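Local atomic coordinates of sensory rhodopsin transducer (Thermotoga maritima, PDB entry 1NC7), a protein that is of unproven function but, as a member of the sensory rhodopsin transducer family, probably relays signals as a four-chain, magnesium-binding beta protein. Residues Phe31-Ile36 against Leu115-Val120; Leu50-Thr55 against Val109-Gln114; Ala60-Thr65 against Ile103-Asn108. One frame throughout, in Å; residues are numbered along the deposited sequence.

Interaction 1 (Phe31-Ile36 against Leu115-Val120); sequences FPDGYI and LSRLDV. With EDO (1,2-ethanediol), chain O.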
ATOM      1  N   PHE D  31       6.372  -2.662 -10.014  1.00  3.13           N
ATOM      2  CA  PHE D  31       5.184  -1.845  -9.766  1.00  3.08           C
ATOM      3  C   PHE D  31       4.248  -1.966 -10.966  1.00  2.67           C
ATOM      4  O   PHE D  31       4.448  -1.314 -11.991  1.00  3.68           O
ATOM      5  CB  PHE D  31       5.585  -0.380  -9.578  1.00  2.84           C
ATOM      6  CG  PHE D  31       6.431  -0.139  -8.366  1.00  4.34           C
ATOM      7  CD1 PHE D  31       5.844   0.051  -7.120  1.00  4.18           C
ATOM      8  CD2 PHE D  31       7.819  -0.134  -8.463  1.00  3.85           C
ATOM      9  CE1 PHE D  31       6.630   0.243  -5.985  1.00  3.49           C
ATOM     10  CE2 PHE D  31       8.614   0.056  -7.334  1.00  4.06           C
ATOM     11  CZ  PHE D  31       8.018   0.245  -6.094  1.00  4.04           C
ATOM     12  N   PRO D  32       3.205  -2.799 -10.852  1.00  3.14           N
ATOM     13  CA  PRO D  32       2.267  -2.977 -11.964  1.00  3.02           C
ATOM     14  C   PRO D  32       1.415  -1.788 -12.395  1.00  3.37           C
ATOM     15  O   PRO D  32       1.119  -1.651 -13.583  1.00  5.34           O
ATOM     16  CB  PRO D  32       1.397  -4.150 -11.501  1.00  3.84           C
ATOM     17  CG  PRO D  32       2.319  -4.928 -10.604  1.00  4.31           C
ATOM     18  CD  PRO D  32       2.999  -3.834  -9.823  1.00  2.67           C
ATOM     19  N   ASP D  33       1.014  -0.932 -11.458  1.00  4.70           N
ATOM     20  CA  ASP D  33       0.156   0.191 -11.827  1.00  5.43           C
ATOM     21  C   ASP D  33       0.850   1.528 -12.034  1.00  6.69           C
ATOM     22  O   ASP D  33       0.995   2.315 -11.098  1.00  7.56           O
ATOM     23  CB  ASP D  33      -0.963   0.370 -10.797  1.00  4.99           C
ATOM     24  CG  ASP D  33      -2.041   1.333 -11.274  1.00  5.69           C
ATOM     25  OD1 ASP D  33      -1.885   1.910 -12.372  1.00  5.81           O
ATOM     26  OD2 ASP D  33      -3.045   1.514 -10.557  1.00  6.94           O
ATOM     27  N   GLY D  34       1.259   1.779 -13.275  1.00  6.33           N
ATOM     28  CA  GLY D  34       1.905   3.032 -13.612  1.00  6.08           C
ATOM     29  C   GLY D  34       1.009   3.833 -14.540  1.00  6.27           C
ATOM     30  O   GLY D  34       0.395   3.274 -15.454  1.00  7.74           O
ATOM     31  N   TYR D  35       0.927   5.140 -14.312  1.00  6.73           N
ATOM     32  CA  TYR D  35       0.092   6.010 -15.134  1.00  7.94           C
ATOM     33  C   TYR D  35       0.360   7.466 -14.771  1.00  8.81           C
ATOM     34  O   TYR D  35       0.297   7.834 -13.600  1.00 10.51           O
ATOM     35  CB  TYR D  35      -1.385   5.690 -14.879  1.00  7.51           C
ATOM     36  CG  TYR D  35      -2.375   6.433 -15.751  1.00  8.99           C
ATOM     37  CD1 TYR D  35      -2.706   5.958 -17.020  1.00  9.19           C
ATOM     38  CD2 TYR D  35      -3.014   7.583 -15.291  1.00  9.98           C
ATOM     39  CE1 TYR D  35      -3.656   6.602 -17.806  1.00 12.86           C
ATOM     40  CE2 TYR D  35      -3.966   8.238 -16.071  1.00 11.97           C
ATOM     41  CZ  TYR D  35      -4.283   7.738 -17.326  1.00 12.43           C
ATOM     42  OH  TYR D  35      -5.237   8.364 -18.096  1.00 17.50           O
ATOM     43  N   ILE D  36       0.662   8.291 -15.768  1.00  7.43           N
ATOM     44  CA  ILE D  36       0.906   9.708 -15.528  1.00  8.56           C
ATOM     45  C   ILE D  36      -0.338  10.492 -15.941  1.00  8.47           C
ATOM     46  O   ILE D  36      -0.615  10.629 -17.130  1.00  7.92           O
ATOM     47  CB  ILE D  36       2.099  10.234 -16.362  1.00  9.10           C
ATOM     48  CG1 ILE D  36       3.370   9.451 -16.024  1.00 11.96           C
ATOM     49  CG2 ILE D  36       2.284  11.728 -16.115  1.00  9.93           C
ATOM     50  CD1 ILE D  36       3.795   9.550 -14.576  1.00 12.59           C
ATOM     51  N   LEU D 115       6.289   3.436  -4.923  1.00  4.02           N
ATOM     52  CA  LEU D 115       5.737   4.246  -6.008  1.00  3.65           C
ATOM     53  C   LEU D 115       4.500   4.989  -5.533  1.00  3.30           C
ATOM     54  O   LEU D 115       3.582   4.391  -4.964  1.00  4.03           O
ATOM     55  CB  LEU D 115       5.358   3.370  -7.208  1.00  4.24           C
ATOM     56  CG  LEU D 115       4.788   4.098  -8.435  1.00  5.18           C
ATOM     57  CD1 LEU D 115       5.858   5.003  -9.040  1.00  6.50           C
ATOM     58  CD2 LEU D 115       4.309   3.081  -9.465  1.00  5.79           C
ATOM     59  N   SER D 116       4.476   6.294  -5.776  1.00  4.27           N
ATOM     60  CA  SER D 116       3.347   7.114  -5.370  1.00  3.75           C
ATOM     61  C   SER D 116       2.840   7.931  -6.537  1.00  5.46           C
ATOM     62  O   SER D 116       3.610   8.353  -7.394  1.00  5.94           O
ATOM     63  CB  SER D 116       3.759   8.046  -4.234  1.00  6.14           C
ATOM     64  OG  SER D 116       4.283   7.294  -3.160  1.00  5.73           O
ATOM     65  N   ARG D 117       1.534   8.148  -6.572  1.00  3.63           N
ATOM     66  CA  ARG D 117       0.943   8.927  -7.642  1.00  3.64           C
ATOM     67  C   ARG D 117       0.141  10.097  -7.102  1.00  4.84           C
ATOM     68  O   ARG D 117      -0.592   9.959  -6.125  1.00  3.56           O
ATOM     69  CB  ARG D 117       0.016   8.055  -8.497  1.00  3.94           C
ATOM     70  CG  ARG D 117      -0.657   8.824  -9.637  1.00  4.77           C
ATOM     71  CD  ARG D 117      -1.702   7.974 -10.325  1.00  6.33           C
ATOM     72  NE  ARG D 117      -1.135   6.709 -10.771  1.00  7.05           N
ATOM     73  CZ  ARG D 117      -1.850   5.699 -11.253  1.00  6.41           C
ATOM     74  NH1 ARG D 117      -3.168   5.805 -11.354  1.00  7.56           N
ATOM     75  NH2 ARG D 117      -1.246   4.579 -11.622  1.00  6.65           N
ATOM     76  N   LEU D 118       0.317  11.253  -7.734  1.00  4.95           N
ATOM     77  CA  LEU D 118      -0.445  12.445  -7.393  1.00  4.46           C
ATOM     78  C   LEU D 118      -1.311  12.718  -8.618  1.00  5.08           C
ATOM     79  O   LEU D 118      -0.798  12.948  -9.717  1.00  6.37           O
ATOM     80  CB  LEU D 118       0.458  13.657  -7.148  1.00  6.19           C
ATOM     81  CG  LEU D 118      -0.333  14.970  -7.023  1.00  7.00           C
ATOM     82  CD1 LEU D 118      -1.158  14.960  -5.741  1.00  8.27           C
ATOM     83  CD2 LEU D 118       0.622  16.154  -7.031  1.00  9.50           C
ATOM     84  N   ASP D 119      -2.623  12.662  -8.432  1.00  4.89           N
ATOM     85  CA  ASP D 119      -3.563  12.919  -9.511  1.00  6.05           C
ATOM     86  C   ASP D 119      -4.244  14.213  -9.089  1.00  5.49           C
ATOM     87  O   ASP D 119      -5.015  14.229  -8.129  1.00  5.95           O
ATOM     88  CB  ASP D 119      -4.589  11.788  -9.603  1.00  7.02           C
ATOM     89  CG  ASP D 119      -5.413  11.845 -10.873  1.00  7.44           C
ATOM     90  OD1 ASP D 119      -5.505  12.931 -11.485  1.00  8.51           O
ATOM     91  OD2 ASP D 119      -5.981  10.797 -11.251  1.00 10.60           O
ATOM     92  N   VAL D 120      -3.941  15.295  -9.794  1.00  6.54           N
ATOM     93  CA  VAL D 120      -4.501  16.588  -9.444  1.00  7.77           C
ATOM     94  C   VAL D 120      -5.105  17.310 -10.638  1.00  8.08           C
ATOM     95  O   VAL D 120      -4.738  17.063 -11.783  1.00 10.39           O
ATOM     96  CB  VAL D 120      -3.411  17.480  -8.802  1.00 10.11           C
ATOM     97  CG1 VAL D 120      -2.313  17.766  -9.817  1.00 10.31           C
ATOM     98  CG2 VAL D 120      -4.021  18.773  -8.287  1.00 11.43           C
TER
HETATM   99  C1  EDO O1301      -7.081   3.366 -11.114  1.00 18.34           C
HETATM  100  O1  EDO O1301      -7.410   3.643 -12.489  1.00 20.74           O
HETATM  101  C2  EDO O1301      -5.676   3.791 -10.838  1.00 15.76           C
HETATM  102  O2  EDO O1301      -4.661   3.241 -11.737  1.00 12.40           O

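Interaction 2 (Leu50-Thr55 against Val109-Gln114); sequences LCIMNT and VPVVMQ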
ATOM      1  N   LEU D  50       8.861   7.621  -8.319  1.00  5.02           N
ATOM      2  CA  LEU D  50       9.423   6.321  -7.995  1.00  4.21           C
ATOM      3  C   LEU D  50      10.486   6.663  -6.971  1.00  4.52           C
ATOM      4  O   LEU D  50      11.522   7.241  -7.307  1.00  5.99           O
ATOM      5  CB  LEU D  50      10.063   5.672  -9.224  1.00  5.48           C
ATOM      6  CG  LEU D  50      10.739   4.322  -8.963  1.00  6.26           C
ATOM      7  CD1 LEU D  50       9.717   3.320  -8.436  1.00  8.35           C
ATOM      8  CD2 LEU D  50      11.371   3.810 -10.251  1.00  8.34           C
ATOM      9  N   CYS D  51      10.217   6.330  -5.716  1.00  3.57           N
ATOM     10  CA  CYS D  51      11.146   6.647  -4.647  1.00  4.76           C
ATOM     11  C   CYS D  51      12.047   5.474  -4.338  1.00  3.01           C
ATOM     12  O   CYS D  51      11.585   4.355  -4.109  1.00  4.57           O
ATOM     13  CB  CYS D  51      10.364   7.096  -3.420  1.00  3.37           C
ATOM     14  SG  CYS D  51       9.306   8.513  -3.816  1.00  7.24           S
ATOM     15  N   ILE D  52      13.349   5.751  -4.340  1.00  3.83           N
ATOM     16  CA  ILE D  52      14.363   4.737  -4.115  1.00  5.47           C
ATOM     17  C   ILE D  52      15.310   5.158  -3.001  1.00  4.36           C
ATOM     18  O   ILE D  52      15.684   6.327  -2.904  1.00  6.41           O
ATOM     19  CB  ILE D  52      15.200   4.533  -5.394  1.00  7.38           C
ATOM     20  CG1 ILE D  52      14.275   4.365  -6.602  1.00  7.77           C
ATOM     21  CG2 ILE D  52      16.112   3.325  -5.236  1.00  8.62           C
ATOM     22  CD1 ILE D  52      15.006   4.338  -7.935  1.00 11.19           C
HETATM   23  N   MSE D  53      15.686   4.207  -2.156  1.00  5.06           N
HETATM   24  CA  MSE D  53      16.622   4.502  -1.084  1.00  4.64           C
HETATM   25  C   MSE D  53      17.757   3.490  -1.110  1.00  5.29           C
HETATM   26  O   MSE D  53      17.550   2.306  -1.390  1.00  5.18           O
HETATM   27  CB  MSE D  53      15.920   4.498   0.281  1.00  6.12           C
HETATM   28  CG  MSE D  53      15.309   3.178   0.696  1.00  4.67           C
HETATM   29 SE   MSE D  53      14.239   3.331   2.318  0.95 10.37          SE
HETATM   30  CE  MSE D  53      15.648   3.857   3.533  1.00  7.13           C
ATOM     31  N   ASN D  54      18.960   3.982  -0.838  1.00  5.16           N
ATOM     32  CA  ASN D  54      20.162   3.161  -0.818  1.00  6.02           C
ATOM     33  C   ASN D  54      20.812   3.330   0.551  1.00  6.06           C
ATOM     34  O   ASN D  54      21.359   4.388   0.850  1.00  6.79           O
ATOM     35  CB  ASN D  54      21.118   3.625  -1.920  1.00  5.08           C
ATOM     36  CG  ASN D  54      22.413   2.829  -1.953  1.00  5.22           C
ATOM     37  OD1 ASN D  54      22.559   1.827  -1.257  1.00  7.53           O
ATOM     38  ND2 ASN D  54      23.359   3.274  -2.779  1.00  6.02           N
ATOM     39  N   THR D  55      20.740   2.289   1.377  1.00  6.95           N
ATOM     40  CA  THR D  55      21.322   2.340   2.714  1.00  8.85           C
ATOM     41  C   THR D  55      22.695   1.681   2.743  1.00 11.40           C
ATOM     42  O   THR D  55      23.302   1.555   3.806  1.00 13.47           O
ATOM     43  CB  THR D  55      20.430   1.618   3.743  1.00  9.78           C
ATOM     44  OG1 THR D  55      20.361   0.222   3.423  1.00 11.15           O
ATOM     45  CG2 THR D  55      19.021   2.199   3.733  1.00 12.00           C
ATOM     46  N   VAL D 109      22.960  -3.346  -6.612  1.00 10.26           N
ATOM     47  CA  VAL D 109      23.054  -3.531  -5.168  1.00 10.05           C
ATOM     48  C   VAL D 109      21.657  -3.391  -4.567  1.00  9.23           C
ATOM     49  O   VAL D 109      20.784  -2.748  -5.150  1.00  9.66           O
ATOM     50  CB  VAL D 109      23.982  -2.487  -4.501  1.00 11.10           C
ATOM     51  CG1 VAL D 109      25.399  -2.629  -5.039  1.00 12.27           C
ATOM     52  CG2 VAL D 109      23.448  -1.081  -4.738  1.00 11.76           C
ATOM     53  N   PRO D 110      21.429  -3.992  -3.394  1.00  8.68           N
ATOM     54  CA  PRO D 110      20.118  -3.916  -2.743  1.00  7.08           C
ATOM     55  C   PRO D 110      19.650  -2.492  -2.450  1.00  7.12           C
ATOM     56  O   PRO D 110      20.422  -1.658  -1.978  1.00  7.19           O
ATOM     57  CB  PRO D 110      20.322  -4.718  -1.461  1.00  8.84           C
ATOM     58  CG  PRO D 110      21.383  -5.718  -1.850  1.00  9.95           C
ATOM     59  CD  PRO D 110      22.342  -4.861  -2.631  1.00 10.38           C
ATOM     60  N   VAL D 111      18.379  -2.228  -2.746  1.00  5.41           N
ATOM     61  CA  VAL D 111      17.760  -0.931  -2.482  1.00  5.73           C
ATOM     62  C   VAL D 111      16.301  -1.199  -2.118  1.00  4.47           C
ATOM     63  O   VAL D 111      15.859  -2.343  -2.129  1.00  4.82           O
ATOM     64  CB  VAL D 111      17.810   0.005  -3.721  1.00  4.63           C
ATOM     65  CG1 VAL D 111      19.252   0.371  -4.037  1.00  5.39           C
ATOM     66  CG2 VAL D 111      17.155  -0.668  -4.921  1.00  5.64           C
ATOM     67  N   VAL D 112      15.562  -0.150  -1.770  1.00  4.07           N
ATOM     68  CA  VAL D 112      14.149  -0.309  -1.440  1.00  4.03           C
ATOM     69  C   VAL D 112      13.399   0.724  -2.263  1.00  3.13           C
ATOM     70  O   VAL D 112      13.865   1.857  -2.418  1.00  3.15           O
ATOM     71  CB  VAL D 112      13.869  -0.073   0.059  1.00  3.96           C
ATOM     72  CG1 VAL D 112      12.398  -0.351   0.353  1.00  5.78           C
ATOM     73  CG2 VAL D 112      14.751  -0.985   0.906  1.00  4.49           C
HETATM   74  N   MSE D 113      12.245   0.336  -2.797  1.00  3.66           N
HETATM   75  CA  MSE D 113      11.467   1.248  -3.629  1.00  3.98           C
HETATM   76  C   MSE D 113       9.990   1.320  -3.291  1.00  3.05           C
HETATM   77  O   MSE D 113       9.392   0.349  -2.821  1.00  3.39           O
HETATM   78  CB  MSE D 113      11.610   0.867  -5.100  1.00  5.78           C
HETATM   79  CG  MSE D 113      13.024   0.950  -5.614  1.00  4.51           C
HETATM   80 SE   MSE D 113      13.089   0.738  -7.520  0.87 12.86          SE
HETATM   81  CE  MSE D 113      14.897   0.104  -7.664  1.00 10.80           C
ATOM     82  N   GLN D 114       9.413   2.486  -3.568  1.00  3.36           N
ATOM     83  CA  GLN D 114       8.002   2.765  -3.319  1.00  3.35           C
ATOM     84  C   GLN D 114       7.516   3.656  -4.458  1.00  4.16           C
ATOM     85  O   GLN D 114       8.252   4.529  -4.916  1.00  6.02           O
ATOM     86  CB  GLN D 114       7.862   3.500  -1.980  1.00  4.03           C
ATOM     87  CG  GLN D 114       6.434   3.767  -1.520  1.00  4.99           C
ATOM     88  CD  GLN D 114       6.388   4.404  -0.135  1.00  5.72           C
ATOM     89  OE1 GLN D 114       7.370   4.373   0.608  1.00  4.60           O
ATOM     90  NE2 GLN D 114       5.247   4.978   0.217  1.00  3.99           N
TER
HETATM   91  O   HOH W   1      19.766  -0.235   0.304  1.00  9.15           O

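Interaction 3 (Ala60-Thr65 against Ile103-Asn108); sequences AKIRIT and IMAESN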
ATOM      1  N   ALA D  60      24.352   2.750  -6.199  1.00  9.25           N
ATOM      2  CA  ALA D  60      23.457   1.839  -6.885  1.00  9.65           C
ATOM      3  C   ALA D  60      23.207   2.313  -8.308  1.00  9.20           C
ATOM      4  O   ALA D  60      22.879   3.477  -8.538  1.00 10.22           O
ATOM      5  CB  ALA D  60      22.135   1.735  -6.131  1.00  9.84           C
ATOM      6  N   LYS D  61      23.398   1.406  -9.259  1.00  9.82           N
ATOM      7  CA  LYS D  61      23.154   1.692 -10.666  1.00 10.61           C
ATOM      8  C   LYS D  61      21.865   0.938 -10.959  1.00  9.19           C
ATOM      9  O   LYS D  61      21.817  -0.292 -10.879  1.00  9.62           O
ATOM     10  CB  LYS D  61      24.303   1.165 -11.525  1.00 12.20           C
ATOM     11  CG  LYS D  61      25.639   1.828 -11.222  1.00 18.49           C
ATOM     12  CD  LYS D  61      26.752   1.246 -12.076  1.00 22.31           C
ATOM     13  CE  LYS D  61      28.089   1.896 -11.756  1.00 24.87           C
ATOM     14  NZ  LYS D  61      29.194   1.315 -12.572  1.00 27.84           N
ATOM     15  N   ILE D  62      20.822   1.684 -11.289  1.00  9.35           N
ATOM     16  CA  ILE D  62      19.522   1.087 -11.521  1.00  9.34           C
ATOM     17  C   ILE D  62      18.987   1.250 -12.935  1.00  8.50           C
ATOM     18  O   ILE D  62      18.977   2.348 -13.490  1.00  9.27           O
ATOM     19  CB  ILE D  62      18.507   1.674 -10.522  1.00 10.95           C
ATOM     20  CG1 ILE D  62      19.086   1.602  -9.106  1.00 11.86           C
ATOM     21  CG2 ILE D  62      17.214   0.896 -10.568  1.00 12.35           C
ATOM     22  CD1 ILE D  62      18.227   2.256  -8.054  1.00 13.64           C
ATOM     23  N   ARG D  63      18.556   0.130 -13.509  1.00  7.32           N
ATOM     24  CA  ARG D  63      17.977   0.099 -14.845  1.00  9.47           C
ATOM     25  C   ARG D  63      16.469   0.001 -14.641  1.00  7.80           C
ATOM     26  O   ARG D  63      15.979  -0.955 -14.036  1.00  8.19           O
ATOM     27  CB  ARG D  63      18.488  -1.124 -15.612  1.00 13.14           C
ATOM     28  CG  ARG D  63      17.859  -1.311 -16.980  1.00 18.12           C
ATOM     29  CD  ARG D  63      18.498  -2.470 -17.728  1.00 24.23           C
ATOM     30  NE  ARG D  63      18.405  -3.723 -16.985  1.00 29.65           N
ATOM     31  CZ  ARG D  63      18.864  -4.890 -17.425  1.00 32.65           C
ATOM     32  NH1 ARG D  63      19.451  -4.969 -18.612  1.00 34.78           N
ATOM     33  NH2 ARG D  63      18.738  -5.978 -16.678  1.00 34.80           N
ATOM     34  N   ILE D  64      15.741   1.002 -15.128  1.00  7.32           N
ATOM     35  CA  ILE D  64      14.291   1.043 -14.973  1.00  7.65           C
ATOM     36  C   ILE D  64      13.591   0.748 -16.290  1.00  6.65           C
ATOM     37  O   ILE D  64      13.697   1.521 -17.242  1.00  8.13           O
ATOM     38  CB  ILE D  64      13.823   2.426 -14.485  1.00  8.03           C
ATOM     39  CG1 ILE D  64      14.629   2.849 -13.252  1.00 11.09           C
ATOM     40  CG2 ILE D  64      12.334   2.376 -14.154  1.00 10.32           C
ATOM     41  CD1 ILE D  64      14.351   4.261 -12.790  1.00 13.18           C
ATOM     42  N   THR D  65      12.867  -0.364 -16.331  1.00  5.92           N
ATOM     43  CA  THR D  65      12.152  -0.767 -17.536  1.00  6.72           C
ATOM     44  C   THR D  65      10.655  -0.483 -17.433  1.00  6.60           C
ATOM     45  O   THR D  65      10.000  -0.866 -16.461  1.00  6.36           O
ATOM     46  CB  THR D  65      12.348  -2.268 -17.811  1.00  6.79           C
ATOM     47  OG1 THR D  65      13.746  -2.547 -17.955  1.00  8.85           O
ATOM     48  CG2 THR D  65      11.617  -2.681 -19.085  1.00  7.81           C
ATOM     49  N   ILE D 103       6.280  -1.017 -14.141  1.00  4.25           N
ATOM     50  CA  ILE D 103       7.702  -0.784 -13.929  1.00  5.64           C
ATOM     51  C   ILE D 103       8.460  -1.958 -13.332  1.00  4.66           C
ATOM     52  O   ILE D 103       8.011  -2.573 -12.371  1.00  4.22           O
ATOM     53  CB  ILE D 103       7.927   0.403 -12.957  1.00  7.61           C
ATOM     54  CG1 ILE D 103       7.210   1.654 -13.463  1.00  9.19           C
ATOM     55  CG2 ILE D 103       9.419   0.667 -12.789  1.00  8.88           C
ATOM     56  CD1 ILE D 103       7.236   2.803 -12.465  1.00 12.91           C
HETATM   57  N   MSE D 104       9.609  -2.270 -13.926  1.00  5.13           N
HETATM   58  CA  MSE D 104      10.494  -3.292 -13.393  1.00  6.40           C
HETATM   59  C   MSE D 104      11.805  -2.541 -13.206  1.00  7.42           C
HETATM   60  O   MSE D 104      12.311  -1.922 -14.142  1.00  8.08           O
HETATM   61  CB  MSE D 104      10.718  -4.450 -14.364  1.00  7.92           C
HETATM   62  CG  MSE D 104      11.900  -5.321 -13.926  1.00  9.58           C
HETATM   63 SE   MSE D 104      12.216  -6.895 -14.994  0.92 20.29          SE
HETATM   64  CE  MSE D 104      12.777  -6.042 -16.636  1.00 15.40           C
ATOM     65  N   ALA D 105      12.342  -2.574 -11.995  1.00  6.18           N
ATOM     66  CA  ALA D 105      13.591  -1.886 -11.711  1.00  6.84           C
ATOM     67  C   ALA D 105      14.630  -2.894 -11.253  1.00  7.75           C
ATOM     68  O   ALA D 105      14.362  -3.721 -10.385  1.00  9.45           O
ATOM     69  CB  ALA D 105      13.366  -0.829 -10.634  1.00  5.78           C
ATOM     70  N   GLU D 106      15.820  -2.819 -11.842  1.00  7.63           N
ATOM     71  CA  GLU D 106      16.899  -3.740 -11.507  1.00  8.51           C
ATOM     72  C   GLU D 106      18.138  -2.974 -11.058  1.00  7.59           C
ATOM     73  O   GLU D 106      18.653  -2.130 -11.789  1.00  8.65           O
ATOM     74  CB  GLU D 106      17.226  -4.604 -12.723  1.00  9.64           C
ATOM     75  CG  GLU D 106      16.076  -5.499 -13.151  1.00 13.31           C
ATOM     76  CD  GLU D 106      16.321  -6.160 -14.489  1.00 15.61           C
ATOM     77  OE1 GLU D 106      16.300  -5.446 -15.516  1.00 16.19           O
ATOM     78  OE2 GLU D 106      16.543  -7.391 -14.515  1.00 17.88           O
ATOM     79  N   SER D 107      18.606  -3.282  -9.854  1.00  8.00           N
ATOM     80  CA  SER D 107      19.766  -2.621  -9.269  1.00  8.67           C
ATOM     81  C   SER D 107      20.934  -3.578  -9.084  1.00  9.45           C
ATOM     82  O   SER D 107      20.738  -4.777  -8.901  1.00  9.84           O
ATOM     83  CB  SER D 107      19.383  -2.022  -7.913  1.00  9.08           C
ATOM     84  OG  SER D 107      20.479  -1.347  -7.321  1.00  8.76           O
ATOM     85  N   ASN D 108      22.150  -3.041  -9.131  1.00  9.46           N
ATOM     86  CA  ASN D 108      23.345  -3.858  -8.957  1.00 10.66           C
ATOM     87  C   ASN D 108      23.559  -4.164  -7.474  1.00 11.23           C
ATOM     88  O   ASN D 108      24.248  -5.121  -7.121  1.00 12.65           O
ATOM     89  CB  ASN D 108      24.567  -3.141  -9.546  1.00 11.74           C
ATOM     90  CG  ASN D 108      24.907  -1.863  -8.810  1.00 13.52           C
ATOM     91  OD1 ASN D 108      24.029  -1.067  -8.488  1.00 10.74           O
ATOM     92  ND2 ASN D 108      26.195  -1.652  -8.552  1.00 17.80           N
TER
HETATM   93  O   HOH W   2      14.878  -3.043 -15.580  1.00 11.70           O

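Interaction 1 (Phe31-Ile36 against Leu115-Val120)
Arg117 NH2 is gripped twice by Asp33, by two bent and weak hydrogen bonds: one, 2.8 Å long, goes to the carboxylate oxygen OD1 as part of a salt bridge, the other (3.2 Å) to the backbone O of the same aspartate. Carboxylate and guanidinium planes stand 84° apart, and of the two carboxylate oxygens OD1 alone touches the guanidinium directly. The other terminal nitrogen, NH1, is tied to Asp33 by a 1,2-ethanediol molecule, probably from the crystallisation liquor: Arg117 NH1 donates to its O2 at 3.0 Å, and that hydroxyl in turn donates to Asp33 OD2 at 2.6 Å. OD2 is also hydrogen-bonded to Ser116 OG of the second subunit, while Arg117 NE makes a salt bridge to Glu48. Tyr35 packs its CB against one face of the guanidinium, 3.4 Å above the plane and off toward the rim. Segments 31-34 and 115-120 run nearly parallel, 9° apart, their axes 8.7 Å from each other at the closest, and no backbone bond joins them: the parent strands, 28-34 and 110-121, face one another through side chains across the folded-over antiparallel sheet of this all-beta chain. Further back along both strands the contact turns apolar. Leu115 CB sits over a face of the Phe31 ring in a CH-pi contact, 3.8 Å from the centroid. With CG anti to the backbone N (chi1 -179°), Leu115 sends CD2 past the ring to Phe31 CB and the carbonyl O of Asp33, the latter at 3.8 Å.

Interaction 2 (Leu50-Thr55 against Val109-Gln114)
Cys51 and Gln114 form one hydrogen-bonded pair, and Met53 with Val112 the next, in the antiparallel pairing of strands 47-54 and 110-121 within the main sheet. The backbone bonds come in two reciprocal sets. Cys51 N donates to Gln114 O at 2.8 Å, and Gln114 N donates back to Cys51 O; Met53 N to Val112 O, at 3.0 Å, is likewise matched by Val112 N to Met53 O. Between the sets, at the non-hydrogen-bonded pair Ile52-Met113, the Met113 CA comes within 3.1 Å of Cys51 O in a CA-H...O contact.

Apolar packing occupies both faces. Ile52 and the selenomethionine Met113 lie side by side and point the same way, Ile52 CG1 resting 3.8 Å from Met113 CG, on the face that meets Ile62 and Phe31. On the other face selenomethionine Met53 lies alongside Val112: its CG, held between the backbone N and carbonyl carbon (chi1 62°), comes 3.6 Å from Val112 CB. The third subunit covers this side, placing Ile103 on Met53 and Pro32 on Val112.

Where the strands part, a water takes the Thr55 N-H at 2.9 Å and donates to Pro110 O at 2.8 Å.

Interaction 3 (Ala60-Thr65 against Ile103-Asn108)
An antiparallel strand pair in the main sheet brings Arg63 opposite Glu106 and Thr65 opposite Met104 as hydrogen-bonded pairs, with Ile62-Ser107 and Ile64-Ala105 as the non-hydrogen-bonded pairs beside and between them. The backbone bonds are nearly straight at these hydrogen-bonded positions; Thr65 N to Met104 O, 2.7 Å, is answered by Met104 N to Thr65 O. At the corner of the chain a side chain takes over from a carbonyl: Asn108 OD1 accepts a nearly straight bond from Lys61 N at 2.7 Å, although the donor stands 42° out of the plane of the side-chain carbonyl. Asn108 has its CG between the backbone N and carbonyl carbon, which swings the amide toward Lys61, while its own N returns a longer bond to Lys61 O.

On the face carrying Arg63, Glu106, Thr65 and Met104, the first two run side by side, guanidinium and carboxylate tilted only 20° from each other. Their salt bridge joins Arg63 NH2 to Glu106 OE1 at 2.8 Å, but as a hydrogen bond it is weak, with an angle of 123°. Lys28 makes a second salt bridge to the other carboxylate oxygen, OE2. A water is hydrogen-bonded to Thr65 OG1 (2.7 Å) and sits within reach of Arg63 O and Glu106 OE1; selenomethionine Met104 brings CE to within 3.9 Å of Thr65 OG1.

The reverse face is largely apolar, Ser107 OG being taken up by Val109 O. Here Ile64 CG2 meets Ile103 CG2 at 3.6 Å, and this face packs against Leu50, Ile52 and Met113 of strands 47-54 and 110-121. Within the sheet, strand 74-80 flanks 60-68 and strand 28-34 flanks 101-107.

In the fold
All three contacts belong to one antiparallel sheet that folds over on itself. Interaction 2 pairs strands 47-54 and 110-121, interaction 3 pairs 60-68 and 101-107, and interaction 1 bridges the layers between 28-34 and 110-121. Along the chain, interaction 3 closes the shortest loop, interaction 2 encloses it, and interaction 1 encloses both. The centres of interactions 2 and 3 lie about 10 Å apart, and their apolar faces meet, Met113 CE lying 3.5 Å from Ala105 CB. The centre of interaction 1 lies about 17 Å from that of interaction 2 and about 18 Å from that of interaction 3, with Phe31 touching Leu50 and probably hydrogen-bonding Ile103. Neighbouring subunits touch all three, so core and four-chain assembly share strands.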